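Local coordinates for protein methyltransferase (Geobacter sulfurreducens PCA, PDB 3C3P) that probably transfers a methyl group from S-adenosyl-L-methionine to an oxygen of its substrate, at residues W73-I78 with D108-Q113. Residues are numbered along the deposited sequence; the frame is centred on the assembly and turned at random.
Sequences WFARAI and DRVELQ
At the edge of the Rossmann-like sheet of this methyltransferase, the turn following helix 69-75 meets the start of the outermost strand 110-114, where Arg109 reaches across to Ile78 and Val110 packs on Ala75. NH1 of Arg109 donates a hydrogen bond of 2.9 Å to the backbone O of Ile78. The acceptor lies in the guanidinium plane, at its edge, but the bond is bent, with an N-H...O angle of 149°. On another edge Arg109 holds Asp108 side-on, its NE 2.8 Å from Asp108 OD1 and its NH2 3.0 Å from Asp108 OD2. Both carboxylate oxygens are met on their syn sides, though from clearly out of the carboxylate plane, and this two-point salt bridge together with the carbonyl bond should fix the rotation of the guanidinium. The arginine chain, bent at chi3 (68°), runs alongside Ile78 in the opposite direction, with Arg109 CD 3.8 Å from Ile78 CG1 and Arg109 CG 3.9 Å from Ile78 CD1. One residue along the chain, Val110 CG2, a branch set anti to its own carbonyl carbon, touches Ala75 CB at 3.6 Å. Leu101 of helix 91-104 touches both of these side chains, while Val84 of the neighbouring strand 83-88 packs on Ile78. An alanine in place of Arg109 would probably leave the Ile78 carbonyl without this donor and the Asp108 carboxylate without its charged mate, and would bare the flank of Ile78 along which the aliphatic chain lies. Arg109 and Glu111 also form backbone hydrogen bonds with Val84, joining the edge strand to strand 83-88. Helix, adjoining turn and parallel strand thus pack together as in the alternating beta-alpha half of a class I, S-adenosylmethionine-dependent methyltransferase fold.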
loop_
_atom_site.group_PDB
_atom_site.type_symbol
_atom_site.label_atom_id
_atom_site.label_comp_id
_atom_site.label_asym_id
_atom_site.label_seq_id
_atom_site.Cartn_x
_atom_site.Cartn_y
_atom_site.Cartn_z
ATOM N N TRP A 73 -0.968 4.056 -15.201
ATOM C CA TRP A 73 -0.920 3.007 -14.150
ATOM C C TRP A 73 -2.299 2.698 -13.602
ATOM O O TRP A 73 -2.690 1.540 -13.433
ATOM C CB TRP A 73 0.034 3.373 -13.000
ATOM C CG TRP A 73 1.472 3.351 -13.412
ATOM C CD1 TRP A 73 2.231 4.419 -13.807
ATOM C CD2 TRP A 73 2.305 2.200 -13.518
ATOM N NE1 TRP A 73 3.505 3.993 -14.134
ATOM C CE2 TRP A 73 3.568 2.635 -13.984
ATOM C CE3 TRP A 73 2.100 0.832 -13.309
ATOM C CZ2 TRP A 73 4.627 1.763 -14.192
ATOM C CZ3 TRP A 73 3.151 -0.033 -13.527
ATOM C CH2 TRP A 73 4.401 0.439 -13.970
ATOM N N PHE A 74 -3.046 3.759 -13.350
ATOM C CA PHE A 74 -4.410 3.619 -12.825
ATOM C C PHE A 74 -5.398 2.990 -13.834
ATOM O O PHE A 74 -6.256 2.173 -13.459
ATOM C CB PHE A 74 -4.969 4.959 -12.333
ATOM C CG PHE A 74 -4.305 5.483 -11.092
ATOM C CD1 PHE A 74 -4.364 4.749 -9.906
ATOM C CD2 PHE A 74 -3.724 6.732 -11.066
ATOM C CE1 PHE A 74 -3.789 5.223 -8.730
ATOM C CE2 PHE A 74 -3.155 7.215 -9.881
ATOM C CZ PHE A 74 -3.196 6.459 -8.719
ATOM N N ALA A 75 -5.288 3.385 -15.102
ATOM C CA ALA A 75 -6.196 2.886 -16.146
ATOM C C ALA A 75 -6.131 1.373 -16.280
ATOM O O ALA A 75 -7.125 0.701 -16.557
ATOM C CB ALA A 75 -5.897 3.554 -17.515
ATOM N N ARG A 76 -4.935 0.871 -16.075
ATOM C CA ARG A 76 -4.640 -0.561 -16.190
ATOM C C ARG A 76 -5.237 -1.376 -15.065
ATOM O O ARG A 76 -5.408 -2.581 -15.188
ATOM C CB ARG A 76 -3.118 -0.804 -16.172
ATOM C CG ARG A 76 -2.343 -0.118 -17.293
ATOM C CD ARG A 76 -0.979 -0.779 -17.550
ATOM N NE ARG A 76 -1.158 -2.227 -17.730
ATOM C CZ ARG A 76 -0.329 -3.060 -18.348
ATOM N NH1 ARG A 76 0.740 -2.619 -19.002
ATOM N NH2 ARG A 76 -0.634 -4.356 -18.377
ATOM N N ALA A 77 -5.567 -0.677 -13.982
ATOM C CA ALA A 77 -6.075 -1.290 -12.740
ATOM C C ALA A 77 -7.571 -1.280 -12.525
ATOM O O ALA A 77 -8.054 -1.858 -11.554
ATOM C CB ALA A 77 -5.398 -0.588 -11.521
ATOM N N ILE A 78 -8.299 -0.651 -13.435
ATOM C CA ILE A 78 -9.760 -0.523 -13.275
ATOM C C ILE A 78 -10.603 -1.198 -14.344
ATOM O O ILE A 78 -10.153 -1.473 -15.469
ATOM C CB ILE A 78 -10.184 0.997 -13.183
ATOM C CG1 ILE A 78 -9.992 1.701 -14.520
ATOM C CG2 ILE A 78 -9.399 1.748 -12.058
ATOM C CD1 ILE A 78 -10.663 3.053 -14.604
ATOM N N ASP A 108 -11.127 3.761 -23.415
ATOM C CA ASP A 108 -12.549 3.416 -23.164
ATOM C C ASP A 108 -12.973 3.640 -21.707
ATOM O O ASP A 108 -14.160 3.617 -21.367
ATOM C CB ASP A 108 -12.866 1.954 -23.570
ATOM C CG ASP A 108 -12.071 0.897 -22.764
ATOM O OD1 ASP A 108 -11.276 1.246 -21.879
ATOM O OD2 ASP A 108 -12.250 -0.309 -23.011
ATOM N N ARG A 109 -12.002 3.881 -20.850
ATOM C CA ARG A 109 -12.321 4.084 -19.420
ATOM C C ARG A 109 -11.505 5.196 -18.791
ATOM O O ARG A 109 -11.289 5.246 -17.573
ATOM C CB ARG A 109 -12.129 2.793 -18.660
ATOM C CG ARG A 109 -10.697 2.427 -18.495
ATOM C CD ARG A 109 -10.603 0.974 -18.166
ATOM N NE ARG A 109 -11.018 0.213 -19.334
ATOM C CZ ARG A 109 -11.118 -1.109 -19.375
ATOM N NH1 ARG A 109 -10.840 -1.827 -18.287
ATOM N NH2 ARG A 109 -11.497 -1.707 -20.500
ATOM N N VAL A 110 -11.049 6.087 -19.657
ATOM C CA VAL A 110 -10.285 7.280 -19.263
ATOM C C VAL A 110 -10.839 8.523 -19.952
ATOM O O VAL A 110 -11.049 8.564 -21.191
ATOM C CB VAL A 110 -8.775 7.180 -19.576
ATOM C CG1 VAL A 110 -8.044 8.447 -19.112
ATOM C CG2 VAL A 110 -8.163 5.973 -18.900
ATOM N N GLU A 111 -11.125 9.509 -19.117
ATOM C CA GLU A 111 -11.625 10.816 -19.547
ATOM C C GLU A 111 -10.469 11.787 -19.407
ATOM O O GLU A 111 -9.953 11.991 -18.307
ATOM C CB GLU A 111 -12.815 11.287 -18.699
ATOM C CG GLU A 111 -13.261 12.713 -19.077
ATOM C CD GLU A 111 -14.280 13.343 -18.133
ATOM O OE1 GLU A 111 -14.954 12.637 -17.335
ATOM O OE2 GLU A 111 -14.404 14.583 -18.208
ATOM N N LEU A 112 -10.059 12.379 -20.517
ATOM C CA LEU A 112 -8.926 13.313 -20.524
ATOM C C LEU A 112 -9.348 14.736 -20.849
ATOM O O LEU A 112 -10.067 14.977 -21.827
ATOM C CB LEU A 112 -7.906 12.862 -21.574
ATOM C CG LEU A 112 -7.412 11.415 -21.509
ATOM C CD1 LEU A 112 -6.589 11.030 -22.734
ATOM C CD2 LEU A 112 -6.612 11.232 -20.276
ATOM N N GLN A 113 -8.865 15.674 -20.049
ATOM C CA GLN A 113 -9.203 17.093 -20.240
ATOM C C GLN A 113 -8.022 18.031 -20.133
ATOM O O GLN A 113 -7.153 17.872 -19.290
ATOM C CB GLN A 113 -10.204 17.575 -19.174
ATOM C CG GLN A 113 -11.405 16.706 -18.927
ATOM C CD GLN A 113 -12.497 17.482 -18.244
ATOM O OE1 GLN A 113 -12.739 18.651 -18.578
ATOM N NE2 GLN A 113 -13.208 16.835 -17.326
#